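Local coordinates for bifunctional GH43-CE protein (Bacteroides eggerthii, PDB 6MLY) that probably combines two activities of arabinoxylan breakdown in one chain, a family 43 glycoside hydrolase acting as a beta-xylosidase and a carbohydrate esterase, at residues T371-G376 / G486-L491; A396-F401 / F444-D449; I648-V653 / N708-A713. All blocks are in the same frame, centred on the assembly; numbering follows the deposited sequence.

Contact 1 of 3, residues T371-G376 / G486-L491; sequences TQRTIG and GYRFAL
The methyl CG2 of Thr374 lies over one face of the Phe489 ring, 4.0 Å from the ring centroid and 18° off its normal, displaced toward the rim near CE2. This CH-pi contact is buried, and Cys379 of strand 378-386 and Leu400 of strand 395-401 also pack on the ring. Thr374 has its methyl beside its own backbone N and its hydroxyl between N and the carbonyl carbon (chi1 53°), which brings OG1 near the Tyr487 carbonyl. The main bond to Tyr487 O comes from Thr374 N, 3.3 Å away and in the carbonyl plane; Thr374 OG1 lies close as a second donor, though its very short distance is doubtful.

Across the sheet from Phe489, two arginine side chains run side by side in the same direction. Arg488 NH2 sits over a face of the Arg373 guanidinium, 3.8 Å from Arg373 NH2, while Arg373 CG lies over a face of the Arg488 group; the two planes are 62° apart. Arg373 NE is held by the backbone O of Asp29. Arg488, extended from CG to NE, crosses Thr371 at about a right angle; the Thr371 hydroxyl bonds Gln333 O.

Strands 371-373 and 488-491 are antiparallel neighbours in one sheet of the concanavalin A-like sandwich, with Gln372 N making only a weak bond to Phe489 O. The Tyr487 carbonyl and the CH-pi contact join Thr374, in the loop that follows, to the partner segment, and the arginine pair probably depends on acceptors outside it to offset its like charges.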
loop_
_atom_site.group_PDB
_atom_site.type_symbol
_atom_site.label_atom_id
_atom_site.label_comp_id
_atom_site.label_asym_id
_atom_site.label_seq_id
_atom_site.Cartn_x
_atom_site.Cartn_y
_atom_site.Cartn_z
ATOM N N THR A 371 -13.377 -8.535 6.186
ATOM C CA THR A 371 -12.181 -8.605 5.332
ATOM C C THR A 371 -12.301 -9.635 4.202
ATOM O O THR A 371 -12.970 -10.653 4.332
ATOM C CB THR A 371 -10.939 -8.965 6.156
ATOM O OG1 THR A 371 -10.984 -10.370 6.397
ATOM C CG2 THR A 371 -10.847 -8.206 7.461
ATOM N N GLN A 372 -11.611 -9.330 3.096
ATOM C CA GLN A 372 -11.218 -10.270 2.054
ATOM C C GLN A 372 -9.700 -10.156 1.863
ATOM O O GLN A 372 -9.075 -9.250 2.402
ATOM C CB GLN A 372 -11.942 -9.982 0.739
ATOM C CG GLN A 372 -13.457 -10.059 0.839
ATOM C CD GLN A 372 -14.131 -10.168 -0.508
ATOM O OE1 GLN A 372 -13.530 -10.572 -1.501
ATOM N NE2 GLN A 372 -15.408 -9.832 -0.547
ATOM N N ARG A 373 -9.115 -11.080 1.095
ATOM C CA ARG A 373 -7.673 -11.083 0.821
ATOM C C ARG A 373 -7.356 -9.953 -0.173
ATOM O O ARG A 373 -8.240 -9.479 -0.886
ATOM C CB ARG A 373 -7.230 -12.455 0.289
ATOM C CG ARG A 373 -7.356 -13.598 1.288
ATOM C CD ARG A 373 -7.046 -14.956 0.676
ATOM N NE ARG A 373 -7.113 -16.057 1.636
ATOM C CZ ARG A 373 -8.222 -16.714 1.971
ATOM N NH1 ARG A 373 -9.335 -16.542 1.282
ATOM N NH2 ARG A 373 -8.220 -17.536 3.006
ATOM N N THR A 374 -6.099 -9.502 -0.187
ATOM C CA THR A 374 -5.567 -8.748 -1.309
ATOM C C THR A 374 -5.032 -9.747 -2.333
ATOM O O THR A 374 -4.679 -10.866 -1.972
ATOM C CB THR A 374 -4.475 -7.763 -0.876
ATOM O OG1 THR A 374 -3.479 -8.471 -0.141
ATOM C CG2 THR A 374 -5.015 -6.620 -0.042
ATOM N N ILE A 375 -4.987 -9.343 -3.603
ATOM C CA ILE A 375 -4.578 -10.239 -4.672
ATOM C C ILE A 375 -3.469 -9.572 -5.486
ATOM O O ILE A 375 -3.404 -8.350 -5.557
ATOM C CB ILE A 375 -5.787 -10.637 -5.540
ATOM C CG1 ILE A 375 -6.358 -9.457 -6.329
ATOM C CG2 ILE A 375 -6.853 -11.302 -4.682
ATOM C CD1 ILE A 375 -7.514 -9.828 -7.231
ATOM N N GLY A 376 -2.610 -10.398 -6.093
ATOM C CA GLY A 376 -1.532 -9.938 -6.966
ATOM C C GLY A 376 -1.827 -10.233 -8.436
ATOM O O GLY A 376 -2.730 -11.009 -8.748
ATOM N N GLY A 486 -1.270 -11.920 5.234
ATOM C CA GLY A 486 -1.322 -10.977 4.133
ATOM C C GLY A 486 -2.144 -9.757 4.502
ATOM O O GLY A 486 -2.959 -9.794 5.435
ATOM N N TYR A 487 -1.907 -8.660 3.781
ATOM C CA TYR A 487 -2.723 -7.466 3.912
ATOM C C TYR A 487 -4.116 -7.785 3.365
ATOM O O TYR A 487 -4.250 -8.330 2.275
ATOM C CB TYR A 487 -2.077 -6.272 3.200
ATOM C CG TYR A 487 -1.084 -5.520 4.046
ATOM C CD1 TYR A 487 0.051 -6.142 4.536
ATOM C CD2 TYR A 487 -1.278 -4.187 4.368
ATOM C CE1 TYR A 487 0.967 -5.466 5.323
ATOM C CE2 TYR A 487 -0.367 -3.492 5.149
ATOM C CZ TYR A 487 0.759 -4.134 5.632
ATOM O OH TYR A 487 1.655 -3.457 6.405
ATOM N N ARG A 488 -5.137 -7.452 4.156
ATOM C CA ARG A 488 -6.520 -7.645 3.774
ATOM C C ARG A 488 -7.200 -6.279 3.604
ATOM O O ARG A 488 -6.878 -5.319 4.306
ATOM C CB ARG A 488 -7.224 -8.497 4.834
ATOM C CG ARG A 488 -6.817 -9.963 4.841
ATOM C CD ARG A 488 -7.605 -10.761 5.869
ATOM N NE ARG A 488 -7.501 -12.206 5.680
ATOM C CZ ARG A 488 -8.394 -12.961 5.041
ATOM N NH1 ARG A 488 -9.527 -12.438 4.604
ATOM N NH2 ARG A 488 -8.147 -14.246 4.842
ATOM N N PHE A 489 -8.127 -6.211 2.644
ATOM C CA PHE A 489 -9.137 -5.172 2.604
ATOM C C PHE A 489 -10.022 -5.336 3.843
ATOM O O PHE A 489 -10.250 -6.452 4.293
ATOM C CB PHE A 489 -9.938 -5.244 1.302
ATOM C CG PHE A 489 -9.127 -4.951 0.067
ATOM C CD1 PHE A 489 -8.587 -3.693 -0.143
ATOM C CD2 PHE A 489 -8.897 -5.929 -0.886
ATOM C CE1 PHE A 489 -7.835 -3.422 -1.276
ATOM C CE2 PHE A 489 -8.144 -5.658 -2.018
ATOM C CZ PHE A 489 -7.610 -4.407 -2.209
ATOM N N ALA A 490 -10.500 -4.216 4.392
ATOM C CA ALA A 490 -11.184 -4.209 5.679
ATOM C C ALA A 490 -12.252 -3.109 5.711
ATOM O O ALA A 490 -11.922 -1.924 5.583
ATOM C CB ALA A 490 -10.166 -4.020 6.778
ATOM N N LEU A 491 -13.523 -3.513 5.862
ATOM C CA LEU A 491 -14.606 -2.595 6.209
ATOM C C LEU A 491 -14.606 -2.451 7.734
ATOM O O LEU A 491 -14.601 -3.457 8.432
ATOM C CB LEU A 491 -15.966 -3.121 5.728
ATOM C CG LEU A 491 -16.089 -3.593 4.277
ATOM C CD1 LEU A 491 -17.420 -3.155 3.684
ATOM C CD2 LEU A 491 -14.952 -3.107 3.398
#

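Contact 2 of 3, residues A396-F401 / F444-D449; sequences AGLSLF and FKAECD
Each carboxylate oxygen of Glu447 takes one hydrogen bond, OE1 with Tyr460 OH and OE2 with Ser515 OG, on the side of strand 444-449 away from Leu400; that leucine meets the residue at its backbone, with CD1 3.8 Å from Glu447 O. The packing between the strands is otherwise carried by alternate side chains turned inward. Leu398 holds CG anti to its backbone N (chi1 -176°), which lets CD2 reach Ala446 CB at 3.5 Å, while its CB lies 4.3 Å from Phe444 CB. Leu400 takes the other course, with CG beside the backbone N (chi1 -60°), and its CD2 touches both Ala446 CB, 4.0 Å away, and Cys448 SG at 3.7 Å.

The strands run within 5° of parallel, their axes 7.4 Å apart, and belong to the two different sheets of the concanavalin A-like sandwich. Phe459 of strand 456-462 adds to the same apolar layer, touching Leu400 and Ala446. Lys445 makes cation-pi contacts with Trp468 and Tyr460. The charged side chains of Lys445 and Glu447 point outward, and the sheets meet here through aliphatic carbon and sulfur, by van der Waals fit and the hydrophobic effect.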
loop_
_atom_site.group_PDB
_atom_site.type_symbol
_atom_site.label_atom_id
_atom_site.label_comp_id
_atom_site.label_asym_id
_atom_site.label_seq_id
_atom_site.Cartn_x
_atom_site.Cartn_y
_atom_site.Cartn_z
ATOM N N ALA A 396 -15.244 5.194 10.445
ATOM C CA ALA A 396 -15.707 4.098 9.591
ATOM C C ALA A 396 -15.255 4.322 8.147
ATOM O O ALA A 396 -15.590 5.336 7.554
ATOM C CB ALA A 396 -17.209 3.998 9.665
ATOM N N GLY A 397 -14.526 3.348 7.586
ATOM C CA GLY A 397 -14.028 3.443 6.222
ATOM C C GLY A 397 -13.502 2.118 5.694
ATOM O O GLY A 397 -14.004 1.049 6.054
ATOM N N LEU A 398 -12.489 2.216 4.825
ATOM C CA LEU A 398 -11.815 1.082 4.185
ATOM C C LEU A 398 -10.354 1.068 4.654
ATOM O O LEU A 398 -9.765 2.134 4.848
ATOM C CB LEU A 398 -11.911 1.252 2.665
ATOM C CG LEU A 398 -11.341 0.116 1.819
ATOM C CD1 LEU A 398 -12.275 -1.083 1.832
ATOM C CD2 LEU A 398 -11.097 0.576 0.391
ATOM N N SER A 399 -9.791 -0.131 4.856
ATOM C CA SER A 399 -8.412 -0.270 5.336
ATOM C C SER A 399 -7.662 -1.345 4.541
ATOM O O SER A 399 -8.244 -2.348 4.149
ATOM C CB SER A 399 -8.375 -0.577 6.812
ATOM O OG SER A 399 -7.082 -1.025 7.207
ATOM N N LEU A 400 -6.371 -1.090 4.296
ATOM C CA LEU A 400 -5.392 -2.127 4.024
ATOM C C LEU A 400 -4.788 -2.514 5.375
ATOM O O LEU A 400 -4.110 -1.700 6.002
ATOM C CB LEU A 400 -4.330 -1.610 3.048
ATOM C CG LEU A 400 -4.865 -1.151 1.692
ATOM C CD1 LEU A 400 -3.765 -0.536 0.840
ATOM C CD2 LEU A 400 -5.532 -2.292 0.945
ATOM N N PHE A 401 -5.073 -3.749 5.812
ATOM C CA PHE A 401 -5.088 -4.088 7.230
ATOM C C PHE A 401 -3.986 -5.096 7.584
ATOM O O PHE A 401 -3.988 -6.231 7.108
ATOM C CB PHE A 401 -6.469 -4.622 7.615
ATOM C CG PHE A 401 -6.610 -4.987 9.070
ATOM C CD1 PHE A 401 -6.886 -4.015 10.020
ATOM C CD2 PHE A 401 -6.467 -6.302 9.489
ATOM C CE1 PHE A 401 -7.013 -4.348 11.359
ATOM C CE2 PHE A 401 -6.597 -6.638 10.828
ATOM C CZ PHE A 401 -6.871 -5.663 11.760
ATOM N N PHE A 444 -14.899 5.357 -1.247
ATOM C CA PHE A 444 -13.479 5.131 -0.945
ATOM C C PHE A 444 -12.913 4.041 -1.862
ATOM O O PHE A 444 -13.644 3.172 -2.334
ATOM C CB PHE A 444 -13.266 4.735 0.519
ATOM C CG PHE A 444 -13.638 5.799 1.521
ATOM C CD1 PHE A 444 -12.860 6.936 1.674
ATOM C CD2 PHE A 444 -14.766 5.666 2.312
ATOM C CE1 PHE A 444 -13.201 7.911 2.598
ATOM C CE2 PHE A 444 -15.108 6.642 3.236
ATOM C CZ PHE A 444 -14.324 7.762 3.379
ATOM N N LYS A 445 -11.596 4.114 -2.081
ATOM C CA LYS A 445 -10.847 3.200 -2.936
ATOM C C LYS A 445 -9.467 2.988 -2.301
ATOM O O LYS A 445 -8.914 3.893 -1.687
ATOM C CB LYS A 445 -10.758 3.775 -4.356
ATOM C CG LYS A 445 -10.050 2.909 -5.394
ATOM C CD LYS A 445 -10.484 3.185 -6.834
ATOM C CE LYS A 445 -9.976 4.502 -7.384
ATOM N NZ LYS A 445 -10.346 4.693 -8.809
ATOM N N ALA A 446 -8.942 1.768 -2.429
ATOM C CA ALA A 446 -7.615 1.419 -1.938
ATOM C C ALA A 446 -6.918 0.558 -2.993
ATOM O O ALA A 446 -7.410 -0.510 -3.321
ATOM C CB ALA A 446 -7.730 0.698 -0.618
ATOM N N GLU A 447 -5.797 1.057 -3.526
ATOM C CA GLU A 447 -5.018 0.378 -4.561
ATOM C C GLU A 447 -3.824 -0.331 -3.911
ATOM O O GLU A 447 -3.361 0.073 -2.844
ATOM C CB GLU A 447 -4.520 1.367 -5.616
ATOM C CG GLU A 447 -5.630 2.083 -6.369
ATOM C CD GLU A 447 -5.169 2.798 -7.628
ATOM O OE1 GLU A 447 -4.311 3.701 -7.509
ATOM O OE2 GLU A 447 -5.657 2.434 -8.725
ATOM N N CYS A 448 -3.346 -1.386 -4.582
ATOM C CA CYS A 448 -2.207 -2.195 -4.145
ATOM C C CYS A 448 -1.308 -2.511 -5.345
ATOM O O CYS A 448 -1.775 -3.069 -6.345
ATOM C CB CYS A 448 -2.656 -3.518 -3.530
ATOM S SG CYS A 448 -3.543 -3.355 -1.953
ATOM N N ASP A 449 -0.026 -2.150 -5.234
ATOM C CA ASP A 449 0.984 -2.531 -6.215
ATOM C C ASP A 449 1.989 -3.458 -5.527
ATOM O O ASP A 449 2.822 -3.005 -4.735
ATOM C CB ASP A 449 1.676 -1.319 -6.854
ATOM C CG ASP A 449 2.467 -1.673 -8.105
ATOM O OD1 ASP A 449 2.220 -2.761 -8.657
ATOM O OD2 ASP A 449 3.326 -0.871 -8.520
#

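Contact 3 of 3, residues I648-V653 / N708-A713; sequences IGAKTV and NLDMLA
Asp710 reaches from helix 709-714 into the turn of the hairpin opposite: its CB lies 3.8 Å from Ile648 O and 4.3 Å from Lys651 CG, its CG is 4.0 Å from Gly649 CA, and of the two oxygens OD1 passes the methyl CG2 of Ile648 while OD2 accepts a hydrogen bond from Ala650 N. Ala650 N lies 3.3 Å from Asp710 OD2 in a fairly straight bond, 160° at the hydrogen, and the N-H arrives from above the carboxylate plane, 37° out of it. The turn from Ile648 to Lys651 is of type II', closed by Lys651 N to Ile648 O. Gly649, with positive phi and no side chain, lets OD2 lie beside its CA.

Apolar contacts flank the carboxylate. Ile648 CD1 meets Ala713 CB at 3.7 Å, one helical turn on. Met711, bent at chi2 and chi3, swings CE back to 4.0 Å from Lys651 CD, crossing the lysine chain at about a right angle. Leu714 touches Ile648 and Lys651, and Ile701 of helix 696-701 touches Met711.

The contact joins a two-stranded hairpin to a short helix at the surface of the esterase domain. The one hydrogen bond between the two segments ties the turn's Ala650 N-H to the helix through Asp710.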
loop_
_atom_site.group_PDB
_atom_site.type_symbol
_atom_site.label_atom_id
_atom_site.label_comp_id
_atom_site.label_asym_id
_atom_site.label_seq_id
_atom_site.Cartn_x
_atom_site.Cartn_y
_atom_site.Cartn_z
ATOM N N ILE A 648 31.636 33.204 -9.331
ATOM C CA ILE A 648 31.727 34.586 -8.874
ATOM C C ILE A 648 32.858 34.667 -7.844
ATOM O O ILE A 648 32.970 33.827 -6.968
ATOM C CB ILE A 648 30.387 35.106 -8.312
ATOM C CG1 ILE A 648 29.342 35.277 -9.420
ATOM C CG2 ILE A 648 30.590 36.399 -7.530
ATOM C CD1 ILE A 648 28.003 35.805 -8.954
ATOM N N GLY A 649 33.679 35.712 -7.966
ATOM C CA GLY A 649 34.846 35.895 -7.128
ATOM C C GLY A 649 35.713 34.652 -7.120
ATOM O O GLY A 649 36.138 34.186 -8.168
ATOM N N ALA A 650 35.936 34.102 -5.924
ATOM C CA ALA A 650 36.854 32.986 -5.714
ATOM C C ALA A 650 36.123 31.639 -5.822
ATOM O O ALA A 650 36.764 30.603 -5.961
ATOM C CB ALA A 650 37.517 33.141 -4.368
ATOM N N LYS A 651 34.787 31.667 -5.779
ATOM C CA LYS A 651 33.977 30.493 -5.527
ATOM C C LYS A 651 33.283 30.026 -6.814
ATOM O O LYS A 651 32.516 30.759 -7.409
ATOM C CB LYS A 651 32.985 30.816 -4.405
ATOM C CG LYS A 651 33.638 31.134 -3.062
ATOM C CD LYS A 651 32.994 30.443 -1.868
ATOM C CE LYS A 651 33.966 30.143 -0.743
ATOM N NZ LYS A 651 33.259 29.697 0.483
ATOM N N THR A 652 33.567 28.778 -7.215
ATOM C CA THR A 652 32.866 28.068 -8.298
ATOM C C THR A 652 31.820 27.124 -7.689
ATOM O O THR A 652 31.967 26.693 -6.549
ATOM C CB THR A 652 33.859 27.290 -9.173
ATOM O OG1 THR A 652 34.917 28.177 -9.535
ATOM C CG2 THR A 652 33.230 26.703 -10.418
ATOM N N VAL A 653 30.776 26.801 -8.463
ATOM C CA VAL A 653 29.662 25.980 -7.989
ATOM C C VAL A 653 29.056 25.205 -9.169
ATOM O O VAL A 653 28.473 25.794 -10.071
ATOM C CB VAL A 653 28.606 26.851 -7.278
ATOM C CG1 VAL A 653 28.013 27.907 -8.198
ATOM C CG2 VAL A 653 27.500 26.021 -6.658
ATOM N N ASN A 708 30.566 35.217 3.160
ATOM C CA ASN A 708 30.337 34.360 1.983
ATOM C C ASN A 708 29.365 35.085 1.041
ATOM O O ASN A 708 28.299 34.577 0.698
ATOM C CB ASN A 708 29.841 32.961 2.379
ATOM C CG ASN A 708 30.903 32.105 3.037
ATOM O OD1 ASN A 708 31.981 32.582 3.380
ATOM N ND2 ASN A 708 30.615 30.826 3.212
ATOM N N LEU A 709 29.771 36.283 0.616
ATOM C CA LEU A 709 28.936 37.185 -0.175
ATOM C C LEU A 709 28.893 36.705 -1.633
ATOM O O LEU A 709 27.882 36.872 -2.310
ATOM C CB LEU A 709 29.499 38.606 -0.049
ATOM C CG LEU A 709 28.465 39.701 0.211
ATOM C CD1 LEU A 709 29.140 40.997 0.629
ATOM C CD2 LEU A 709 27.596 39.922 -1.016
ATOM N N ASP A 710 29.998 36.100 -2.093
ATOM C CA ASP A 710 30.105 35.457 -3.407
ATOM C C ASP A 710 29.067 34.333 -3.544
ATOM O O ASP A 710 28.275 34.323 -4.490
ATOM C CB ASP A 710 31.500 34.866 -3.627
ATOM C CG ASP A 710 32.609 35.889 -3.797
ATOM O OD1 ASP A 710 32.297 37.093 -3.869
ATOM O OD2 ASP A 710 33.780 35.466 -3.865
ATOM N N MET A 711 29.099 33.378 -2.604
ATOM C CA MET A 711 28.247 32.186 -2.649
ATOM C C MET A 711 26.765 32.598 -2.644
ATOM O O MET A 711 25.954 32.003 -3.351
ATOM C CB MET A 711 28.545 31.248 -1.471
ATOM C CG MET A 711 27.775 29.929 -1.493
ATOM S SD MET A 711 28.038 28.897 -2.971
ATOM C CE MET A 711 29.699 28.290 -2.682
ATOM N N LEU A 712 26.420 33.634 -1.872
ATOM C CA LEU A 712 25.038 34.122 -1.802
ATOM C C LEU A 712 24.554 34.591 -3.183
ATOM O O LEU A 712 23.365 34.465 -3.496
ATOM C CB LEU A 712 24.943 35.264 -0.785
ATOM C CG LEU A 712 25.088 34.869 0.685
ATOM C CD1 LEU A 712 24.625 36.009 1.583
ATOM C CD2 LEU A 712 24.330 33.583 1.008
ATOM N N ALA A 713 25.467 35.145 -3.990
ATOM C CA ALA A 713 25.155 35.580 -5.353
ATOM C C ALA A 713 25.019 34.363 -6.278
ATOM O O ALA A 713 24.192 34.359 -7.192
ATOM C CB ALA A 713 26.213 36.532 -5.853
#

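Overall arrangement
Contacts 1 and 2 are both buried in the concanavalin A-like domain, their centres 9 Å apart. Contact 1 pairs neighbouring strands within one sheet, whereas contact 2 packs that sheet against the other, so strands 488-491 and 395-401, adjacent in the first sheet, tie the two together; Arg488 O to Phe401 N and Ala490 O to Ser399 N are probable hydrogen bonds between them. Their chemistry follows: polar and backbone bonds with arginines in contact 1, almost wholly apolar packing in contact 2. Contact 3 is a surface contact in the esterase domain, its centre about 56 Å from that of contact 1, where a carboxylate-to-amide bond and modest apolar packing join turn and helix.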